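Ginlfy protein (Ginkgo biloba, PDB 4UDE) probably acts as a DNA-binding transcription factor of the LEAFY family, and this piece of it is the SAM oligomerization domain. Local coordinates at residues 19-24 with 58-63; 13-18 with 71-76. All coordinates share one frame; numbering follows the deposited sequence.

Contact 1 of 2, residues 19-24 with 58-63; sequences GVRYMT and RVDLLV
Val59 opens the meeting of residues 58-63, the loop that runs into the long C-terminal helix 63-83 of this five-helix SAM domain, with residues 19-24 at the start of helix 22-30. Val59 CA lies 6.5 Å from Thr24 CA, the nearest backbone approach, and Val59 CG2 comes to 4.4 Å from Thr24 OG1; the branched side chain also rests on Leu53 and Lys27. Asp60 follows with two acceptors for one nitrogen. Arg21 NH2 makes a weak, bent hydrogen bond of 2.8 Å to Asp60 O. A longer, straighter but also weak one joins Arg21 NH2 to Asp60 OD2 (3.4 Å, 164°), part of a salt bridge. With CG anti to the backbone N (chi1 -179°), the carboxylate swings round to the arginine, though the two planes stand 71° apart; a water that accepts from Arg21 NH1 and donates to Asp60 OD2 fills out the link. Leu61 turns CB away, yet its CD2 curls back against both branches of Thr24, 3.5 Å from Thr24 OG1 and 3.6 Å from Thr24 CG2; the same side chain also touches Ile50 and Val54 of helix 43-55 and Lys66 of helix 63-83. Threonine suits this place because it packs on leucine while OG1 bonds to Glu65 OE2. Leu62, the N-cap residue of helix 63-83, lays its CG over the centre of one guanidinium face, 3.6 Å from Arg21 CZ; arginine accepts this because its flat face is poorly hydrated while its edge bonds elsewhere, NE pairing with Glu65. A methionine in place of Arg21 would probably leave Asp60 and Glu65 without their positive mate and Leu62 without the flat face it rests on. A second water donates to Asp60 O and, at 2.7 Å, to Thr24 OG1.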
ATOM      1  N   GLY A  19      -3.450   5.242   8.298  1.00 29.27           N
ATOM      2  CA  GLY A  19      -2.357   5.096   9.254  1.00 28.75           C
ATOM      3  C   GLY A  19      -1.054   4.520   8.741  1.00 33.21           C
ATOM      4  O   GLY A  19      -0.240   4.060   9.538  1.00 33.26           O
ATOM      5  N   VAL A  20      -0.805   4.573   7.427  1.00 30.17           N
ATOM      6  CA  VAL A  20       0.461   4.061   6.888  1.00 29.76           C
ATOM      7  C   VAL A  20       1.513   5.163   7.023  1.00 33.99           C
ATOM      8  O   VAL A  20       1.300   6.279   6.556  1.00 33.85           O
ATOM      9  CB  VAL A  20       0.301   3.503   5.456  1.00 32.62           C
ATOM     10  CG1 VAL A  20       1.604   2.884   4.962  1.00 32.26           C
ATOM     11  CG2 VAL A  20      -0.826   2.468   5.415  1.00 31.99           C
ATOM     12  N   ARG A  21       2.583   4.882   7.767  1.00 29.77           N
ATOM     13  CA  ARG A  21       3.629   5.870   8.038  1.00 30.21           C
ATOM     14  C   ARG A  21       4.561   6.112   6.854  1.00 36.01           C
ATOM     15  O   ARG A  21       4.667   5.272   5.959  1.00 34.16           O
ATOM     16  CB  ARG A  21       4.371   5.554   9.349  1.00 28.44           C
ATOM     17  CG  ARG A  21       3.399   5.499  10.543  1.00 31.46           C
ATOM     18  CD  ARG A  21       4.068   5.126  11.851  1.00 35.63           C
ATOM     19  NE  ARG A  21       4.672   3.794  11.833  1.00 40.68           N
ATOM     20  CZ  ARG A  21       5.614   3.392  12.680  1.00 50.35           C
ATOM     21  NH1 ARG A  21       6.063   4.211  13.621  1.00 40.92           N
ATOM     22  NH2 ARG A  21       6.088   2.155  12.616  1.00 32.47           N
ATOM     23  N   TYR A  22       5.186   7.301   6.840  1.00 35.43           N
ATOM     24  CA  TYR A  22       6.068   7.808   5.805  1.00 36.23           C
ATOM     25  C   TYR A  22       7.141   6.822   5.351  1.00 40.60           C
ATOM     26  O   TYR A  22       7.299   6.619   4.152  1.00 39.95           O
ATOM     27  CB  TYR A  22       6.688   9.157   6.229  1.00 38.31           C
ATOM     28  CG  TYR A  22       7.493   9.798   5.119  1.00 41.87           C
ATOM     29  CD1 TYR A  22       6.871  10.293   3.978  1.00 44.68           C
ATOM     30  CD2 TYR A  22       8.882   9.861   5.184  1.00 42.87           C
ATOM     31  CE1 TYR A  22       7.608  10.861   2.938  1.00 46.35           C
ATOM     32  CE2 TYR A  22       9.629  10.437   4.155  1.00 43.87           C
ATOM     33  CZ  TYR A  22       8.986  10.936   3.032  1.00 53.69           C
ATOM     34  OH  TYR A  22       9.701  11.510   2.000  1.00 60.20           O
ATOM     35  N   MET A  23       7.864   6.220   6.302  1.00 39.00           N
ATOM     36  CA  MET A  23       8.919   5.243   6.050  1.00 39.97           C
ATOM     37  C   MET A  23       8.403   3.912   5.485  1.00 38.29           C
ATOM     38  O   MET A  23       9.162   3.204   4.832  1.00 35.64           O
ATOM     39  CB  MET A  23       9.741   5.009   7.319  1.00 44.34           C
ATOM     40  CG  MET A  23      10.803   6.061   7.534  1.00 51.64           C
ATOM     41  SD  MET A  23      11.896   5.574   8.895  1.00 59.87           S
ATOM     42  CE  MET A  23      13.271   4.801   7.934  1.00 56.56           C
ATOM     43  N   THR A  24       7.129   3.548   5.773  1.00 32.54           N
ATOM     44  CA  THR A  24       6.515   2.351   5.188  1.00 30.82           C
ATOM     45  C   THR A  24       6.258   2.678   3.700  1.00 32.04           C
ATOM     46  O   THR A  24       6.629   1.886   2.846  1.00 30.81           O
ATOM     47  CB  THR A  24       5.239   1.965   5.942  1.00 32.32           C
ATOM     48  OG1 THR A  24       5.549   1.732   7.332  1.00 30.31           O
ATOM     49  CG2 THR A  24       4.554   0.753   5.330  1.00 24.18           C
ATOM     50  N   ARG A  58      12.745  -5.236   6.879  1.00 40.18           N
ATOM     51  CA  ARG A  58      12.894  -4.799   8.269  1.00 40.86           C
ATOM     52  C   ARG A  58      12.182  -3.485   8.572  1.00 43.19           C
ATOM     53  O   ARG A  58      12.655  -2.695   9.391  1.00 42.74           O
ATOM     54  CB  ARG A  58      14.379  -4.814   8.729  1.00 42.12           C
ATOM     55  CG  ARG A  58      15.129  -6.098   8.352  1.00 51.88           C
ATOM     56  CD  ARG A  58      16.236  -6.440   9.325  1.00 59.14           C
ATOM     57  NE  ARG A  58      15.828  -7.592  10.118  1.00 71.25           N
ATOM     58  CZ  ARG A  58      15.961  -7.711  11.436  1.00 75.12           C
ATOM     59  NH1 ARG A  58      16.558  -6.757  12.142  1.00 43.84           N
ATOM     60  NH2 ARG A  58      15.534  -8.801  12.052  1.00 65.61           N
ATOM     61  N   VAL A  59      11.008  -3.280   7.948  1.00 38.57           N
ATOM     62  CA  VAL A  59      10.233  -2.081   8.231  1.00 37.64           C
ATOM     63  C   VAL A  59       9.470  -2.281   9.545  1.00 36.27           C
ATOM     64  O   VAL A  59       8.994  -3.379   9.828  1.00 32.80           O
ATOM     65  CB  VAL A  59       9.377  -1.500   7.045  1.00 41.90           C
ATOM     66  CG1 VAL A  59       9.967  -1.850   5.690  1.00 41.09           C
ATOM     67  CG2 VAL A  59       7.928  -1.924   7.107  1.00 41.96           C
ATOM     68  N   ASP A  60       9.439  -1.257  10.382  1.00 34.03           N
ATOM     69  CA  ASP A  60       8.689  -1.356  11.627  1.00 34.85           C
ATOM     70  C   ASP A  60       7.228  -0.989  11.328  1.00 39.47           C
ATOM     71  O   ASP A  60       6.939   0.150  10.924  1.00 39.06           O
ATOM     72  CB  ASP A  60       9.281  -0.432  12.703  1.00 37.35           C
ATOM     73  CG  ASP A  60       8.558  -0.503  14.036  1.00 50.25           C
ATOM     74  OD1 ASP A  60       8.295  -1.640  14.517  1.00 49.27           O
ATOM     75  OD2 ASP A  60       8.268   0.569  14.606  1.00 60.97           O
ATOM     76  N   LEU A  61       6.334  -1.967  11.440  1.00 36.32           N
ATOM     77  CA  LEU A  61       4.905  -1.743  11.201  1.00 36.50           C
ATOM     78  C   LEU A  61       4.130  -1.816  12.504  1.00 39.99           C
ATOM     79  O   LEU A  61       4.211  -2.827  13.203  1.00 38.04           O
ATOM     80  CB  LEU A  61       4.309  -2.780  10.232  1.00 36.33           C
ATOM     81  CG  LEU A  61       4.815  -2.784   8.801  1.00 40.19           C
ATOM     82  CD1 LEU A  61       4.222  -3.951   8.034  1.00 39.16           C
ATOM     83  CD2 LEU A  61       4.493  -1.494   8.110  1.00 41.29           C
ATOM     84  N   LEU A  62       3.329  -0.773  12.801  1.00 37.96           N
ATOM     85  CA  LEU A  62       2.410  -0.769  13.948  1.00 37.25           C
ATOM     86  C   LEU A  62       1.300  -1.753  13.583  1.00 40.77           C
ATOM     87  O   LEU A  62       1.165  -2.100  12.403  1.00 40.37           O
ATOM     88  CB  LEU A  62       1.829   0.645  14.195  1.00 36.53           C
ATOM     89  CG  LEU A  62       2.839   1.786  14.412  1.00 40.93           C
ATOM     90  CD1 LEU A  62       2.146   3.128  14.479  1.00 40.80           C
ATOM     91  CD2 LEU A  62       3.677   1.584  15.673  1.00 42.61           C
ATOM     92  N   VAL A  63       0.543  -2.240  14.571  1.00 38.55           N
ATOM     93  CA  VAL A  63      -0.561  -3.196  14.347  1.00 38.36           C
ATOM     94  C   VAL A  63      -1.635  -2.604  13.412  1.00 40.20           C
ATOM     95  O   VAL A  63      -2.023  -3.269  12.451  1.00 40.34           O
ATOM     96  CB  VAL A  63      -1.148  -3.736  15.688  1.00 43.29           C
ATOM     97  CG1 VAL A  63      -2.256  -4.762  15.456  1.00 43.10           C
ATOM     98  CG2 VAL A  63      -0.048  -4.346  16.549  1.00 43.59           C
TER
HETATM   99  O   HOH W   1       7.628   2.813  15.771  1.00 56.06           O
HETATM  100  O   HOH W   2       7.531   2.237   9.161  1.00 38.12           O

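Contact 2 of 2, residues 13-18 with 71-76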
ATOM      1  N   GLU A  13      -1.623   9.274  -1.378  1.00 29.42           N
ATOM      2  CA  GLU A  13      -3.040   9.451  -1.677  1.00 29.14           C
ATOM      3  C   GLU A  13      -3.858   8.205  -1.388  1.00 32.21           C
ATOM      4  O   GLU A  13      -4.954   8.326  -0.852  1.00 33.25           O
ATOM      5  CB  GLU A  13      -3.249   9.906  -3.131  1.00 30.52           C
ATOM      6  CG  GLU A  13      -2.876  11.362  -3.354  1.00 43.08           C
ATOM      7  CD  GLU A  13      -3.585  12.342  -2.439  1.00 63.87           C
ATOM      8  OE1 GLU A  13      -4.839  12.388  -2.458  1.00 60.28           O
ATOM      9  OE2 GLU A  13      -2.878  13.044  -1.678  1.00 54.36           O
ATOM     10  N   LEU A  14      -3.352   7.016  -1.762  1.00 26.39           N
ATOM     11  CA  LEU A  14      -4.059   5.762  -1.501  1.00 26.76           C
ATOM     12  C   LEU A  14      -4.198   5.461   0.011  1.00 30.28           C
ATOM     13  O   LEU A  14      -5.265   5.061   0.484  1.00 28.36           O
ATOM     14  CB  LEU A  14      -3.350   4.575  -2.200  1.00 26.41           C
ATOM     15  CG  LEU A  14      -3.914   3.144  -1.931  1.00 29.71           C
ATOM     16  CD1 LEU A  14      -5.310   2.966  -2.505  1.00 28.69           C
ATOM     17  CD2 LEU A  14      -2.995   2.093  -2.474  1.00 28.37           C
ATOM     18  N   PHE A  15      -3.098   5.629   0.738  1.00 27.50           N
ATOM     19  CA  PHE A  15      -2.993   5.269   2.145  1.00 26.69           C
ATOM     20  C   PHE A  15      -3.367   6.353   3.164  1.00 32.09           C
ATOM     21  O   PHE A  15      -3.360   6.068   4.367  1.00 32.05           O
ATOM     22  CB  PHE A  15      -1.615   4.655   2.401  1.00 27.19           C
ATOM     23  CG  PHE A  15      -1.419   3.326   1.700  1.00 27.74           C
ATOM     24  CD1 PHE A  15      -2.246   2.245   1.980  1.00 29.60           C
ATOM     25  CD2 PHE A  15      -0.370   3.140   0.812  1.00 28.03           C
ATOM     26  CE1 PHE A  15      -2.071   1.020   1.328  1.00 30.72           C
ATOM     27  CE2 PHE A  15      -0.177   1.909   0.175  1.00 30.89           C
ATOM     28  CZ  PHE A  15      -1.022   0.855   0.442  1.00 29.71           C
ATOM     29  N   ARG A  16      -3.721   7.571   2.685  1.00 28.91           N
ATOM     30  CA  ARG A  16      -4.112   8.701   3.538  1.00 30.56           C
ATOM     31  C   ARG A  16      -5.376   8.331   4.331  1.00 36.85           C
ATOM     32  O   ARG A  16      -6.351   7.869   3.741  1.00 37.64           O
ATOM     33  CB  ARG A  16      -4.342   9.979   2.693  1.00 30.49           C
ATOM     34  CG  ARG A  16      -4.198  11.279   3.502  1.00 40.94           C
ATOM     35  CD  ARG A  16      -4.489  12.537   2.677  1.00 47.37           C
ATOM     36  NE  ARG A  16      -3.567  12.692   1.543  1.00 53.75           N
ATOM     37  CZ  ARG A  16      -2.327  13.172   1.629  1.00 69.11           C
ATOM     38  NH1 ARG A  16      -1.840  13.570   2.798  1.00 62.35           N
ATOM     39  NH2 ARG A  16      -1.563  13.249   0.550  1.00 57.38           N
ATOM     40  N   HIS A  17      -5.356   8.522   5.649  1.00 34.72           N
ATOM     41  CA  HIS A  17      -6.475   8.188   6.573  1.00 35.97           C
ATOM     42  C   HIS A  17      -6.472   6.696   6.941  1.00 37.27           C
ATOM     43  O   HIS A  17      -7.391   6.237   7.612  1.00 36.72           O
ATOM     44  CB  HIS A  17      -7.888   8.613   6.067  1.00 37.72           C
ATOM     45  CG  HIS A  17      -7.985   9.987   5.467  1.00 42.26           C
ATOM     46  ND1 HIS A  17      -7.652  11.130   6.195  1.00 44.74           N
ATOM     47  CD2 HIS A  17      -8.404  10.358   4.232  1.00 44.33           C
ATOM     48  CE1 HIS A  17      -7.858  12.147   5.371  1.00 44.37           C
ATOM     49  NE2 HIS A  17      -8.312  11.732   4.178  1.00 44.56           N
ATOM     50  N   TYR A  18      -5.417   5.957   6.535  1.00 30.32           N
ATOM     51  CA  TYR A  18      -5.271   4.543   6.841  1.00 28.33           C
ATOM     52  C   TYR A  18      -4.104   4.215   7.756  1.00 32.28           C
ATOM     53  O   TYR A  18      -3.848   3.052   8.011  1.00 33.01           O
ATOM     54  CB  TYR A  18      -5.320   3.695   5.565  1.00 28.17           C
ATOM     55  CG  TYR A  18      -6.692   3.729   4.920  1.00 27.18           C
ATOM     56  CD1 TYR A  18      -7.684   2.827   5.296  1.00 28.29           C
ATOM     57  CD2 TYR A  18      -7.000   4.671   3.938  1.00 27.51           C
ATOM     58  CE1 TYR A  18      -8.951   2.859   4.714  1.00 29.03           C
ATOM     59  CE2 TYR A  18      -8.266   4.714   3.347  1.00 27.58           C
ATOM     60  CZ  TYR A  18      -9.239   3.806   3.743  1.00 34.38           C
ATOM     61  OH  TYR A  18     -10.488   3.829   3.175  1.00 35.38           O
ATOM     62  N   SER A  71      -7.094  -2.331   4.523  1.00 25.33           N
ATOM     63  CA  SER A  71      -8.338  -1.544   4.491  1.00 25.12           C
ATOM     64  C   SER A  71      -8.325  -0.518   3.368  1.00 28.62           C
ATOM     65  O   SER A  71      -9.356  -0.322   2.714  1.00 28.35           O
ATOM     66  CB  SER A  71      -8.558  -0.845   5.831  1.00 26.73           C
ATOM     67  OG  SER A  71      -9.068  -1.759   6.789  1.00 29.57           O
ATOM     68  N   ALA A  72      -7.150   0.128   3.134  1.00 24.63           N
ATOM     69  CA  ALA A  72      -6.990   1.131   2.082  1.00 24.32           C
ATOM     70  C   ALA A  72      -7.174   0.487   0.709  1.00 27.38           C
ATOM     71  O   ALA A  72      -7.884   1.050  -0.117  1.00 25.63           O
ATOM     72  CB  ALA A  72      -5.620   1.799   2.182  1.00 25.32           C
ATOM     73  N   VAL A  73      -6.618  -0.730   0.500  1.00 26.05           N
ATOM     74  CA  VAL A  73      -6.763  -1.473  -0.769  1.00 26.57           C
ATOM     75  C   VAL A  73      -8.224  -1.965  -0.943  1.00 32.15           C
ATOM     76  O   VAL A  73      -8.792  -1.782  -2.015  1.00 29.72           O
ATOM     77  CB  VAL A  73      -5.695  -2.591  -0.933  1.00 30.22           C
ATOM     78  CG1 VAL A  73      -5.916  -3.403  -2.220  1.00 29.84           C
ATOM     79  CG2 VAL A  73      -4.289  -1.997  -0.926  1.00 30.24           C
ATOM     80  N   ARG A  74      -8.854  -2.506   0.132  1.00 32.54           N
ATOM     81  CA  ARG A  74     -10.270  -2.937   0.075  1.00 33.23           C
ATOM     82  C   ARG A  74     -11.178  -1.806  -0.336  1.00 35.69           C
ATOM     83  O   ARG A  74     -12.067  -2.015  -1.157  1.00 35.44           O
ATOM     84  CB  ARG A  74     -10.767  -3.447   1.430  1.00 33.66           C
ATOM     85  CG  ARG A  74     -10.280  -4.811   1.774  1.00 43.74           C
ATOM     86  CD  ARG A  74     -10.663  -5.133   3.196  1.00 40.73           C
ATOM     87  NE  ARG A  74     -10.093  -6.411   3.590  1.00 35.87           N
ATOM     88  CZ  ARG A  74     -10.047  -6.848   4.840  1.00 49.08           C
ATOM     89  NH1 ARG A  74     -10.516  -6.099   5.832  1.00 37.68           N
ATOM     90  NH2 ARG A  74      -9.523  -8.031   5.112  1.00 34.28           N
ATOM     91  N   ALA A  75     -10.993  -0.621   0.281  1.00 33.24           N
ATOM     92  CA  ALA A  75     -11.811   0.567   0.009  1.00 32.79           C
ATOM     93  C   ALA A  75     -11.633   1.015  -1.409  1.00 35.56           C
ATOM     94  O   ALA A  75     -12.622   1.376  -2.055  1.00 37.51           O
ATOM     95  CB  ALA A  75     -11.436   1.699   0.958  1.00 33.92           C
ATOM     96  N   GLU A  76     -10.378   0.996  -1.912  1.00 29.94           N
ATOM     97  CA  GLU A  76     -10.097   1.399  -3.286  1.00 28.19           C
ATOM     98  C   GLU A  76     -10.714   0.424  -4.290  1.00 31.51           C
ATOM     99  O   GLU A  76     -11.272   0.874  -5.277  1.00 31.55           O
ATOM    100  CB  GLU A  76      -8.600   1.651  -3.512  1.00 28.97           C
ATOM    101  CG  GLU A  76      -8.224   2.166  -4.912  1.00 34.09           C
ATOM    102  CD  GLU A  76      -8.826   3.461  -5.436  1.00 43.96           C
ATOM    103  OE1 GLU A  76      -9.429   4.231  -4.653  1.00 34.70           O
ATOM    104  OE2 GLU A  76      -8.688   3.710  -6.652  1.00 39.83           O
TER
HETATM  105  O   HOH W   3      -8.296   3.810  -0.126  1.00 35.70           O
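Phe15 and Ala72 bring their CA atoms to 5.8 Å where helix 2-15 ends against helix 63-83, and a type II beta turn from Phe15 to Tyr18, closed by Tyr18 N to Phe15 O, then swings the chain along helix 63-83. Tyr18 uses the turn to lay its ring on that helix: Ala72 CA sits over the ring centre, 3.6 Å from the centroid and 8° off the normal, a CH-pi contact. Ala72 suits the spot because its short side chain lets the flat ring come down to the backbone, with Ala72 N only 3.5 Å from Tyr18 CD1. At the ring's far end Tyr18 OH reaches Ala75 CB, one helical turn on, and Ser71 CB lies near Tyr18 CD1. In this SAM domain the end of helix 2-15 and the turn after it are thus set against the long last helix, 63-83. The methyl of Ala72 has two aromatic neighbours. Ala72 CB lies 3.5 Å from Tyr18 CG, and Phe15 CD1 meets the same Ala72 CB obliquely at 3.4 Å; the buried Phe15 side chain also touches Leu25 and Met28 of helix 22-30 and Leu38 of helix 35-39, where a large apolar group is apt. Leu14 holds CG anti to its nitrogen (chi1 175°), which carries Leu14 CD1 across to Glu76 CB at 3.7 Å; its contacts with Val35 and Leu38 bring in helix 35-39. Glu76 meets Leu14 with CB and CG, while its OE1 forms a salt bridge with Arg79. No direct hydrogen bond spans the segments, but a water donates to Ala72 O at 2.8 Å and, weakly, to Leu14 O.

From the N terminus, the end of helix 2-15 and the turn after it make up residues 13-18, the first half of contact 2, and the next six residues, 19-24, supply the first half of contact 1. The chain then runs through helices 22-30, 35-39 and 43-55 before residues 58-63 return to close contact 1, the inner loop. Helix 63-83 follows, and its residues 71-76 close the wider loop of contact 2, so the two nest without crossing. Their centres lie about 14 Å apart, but they touch where Val20 CG2 packs on Phe15 CD1 at 3.7 Å. Contact 1 ties helix 22-30 to the entrance of helix 63-83; contact 2 fastens helix 2-15 farther along it.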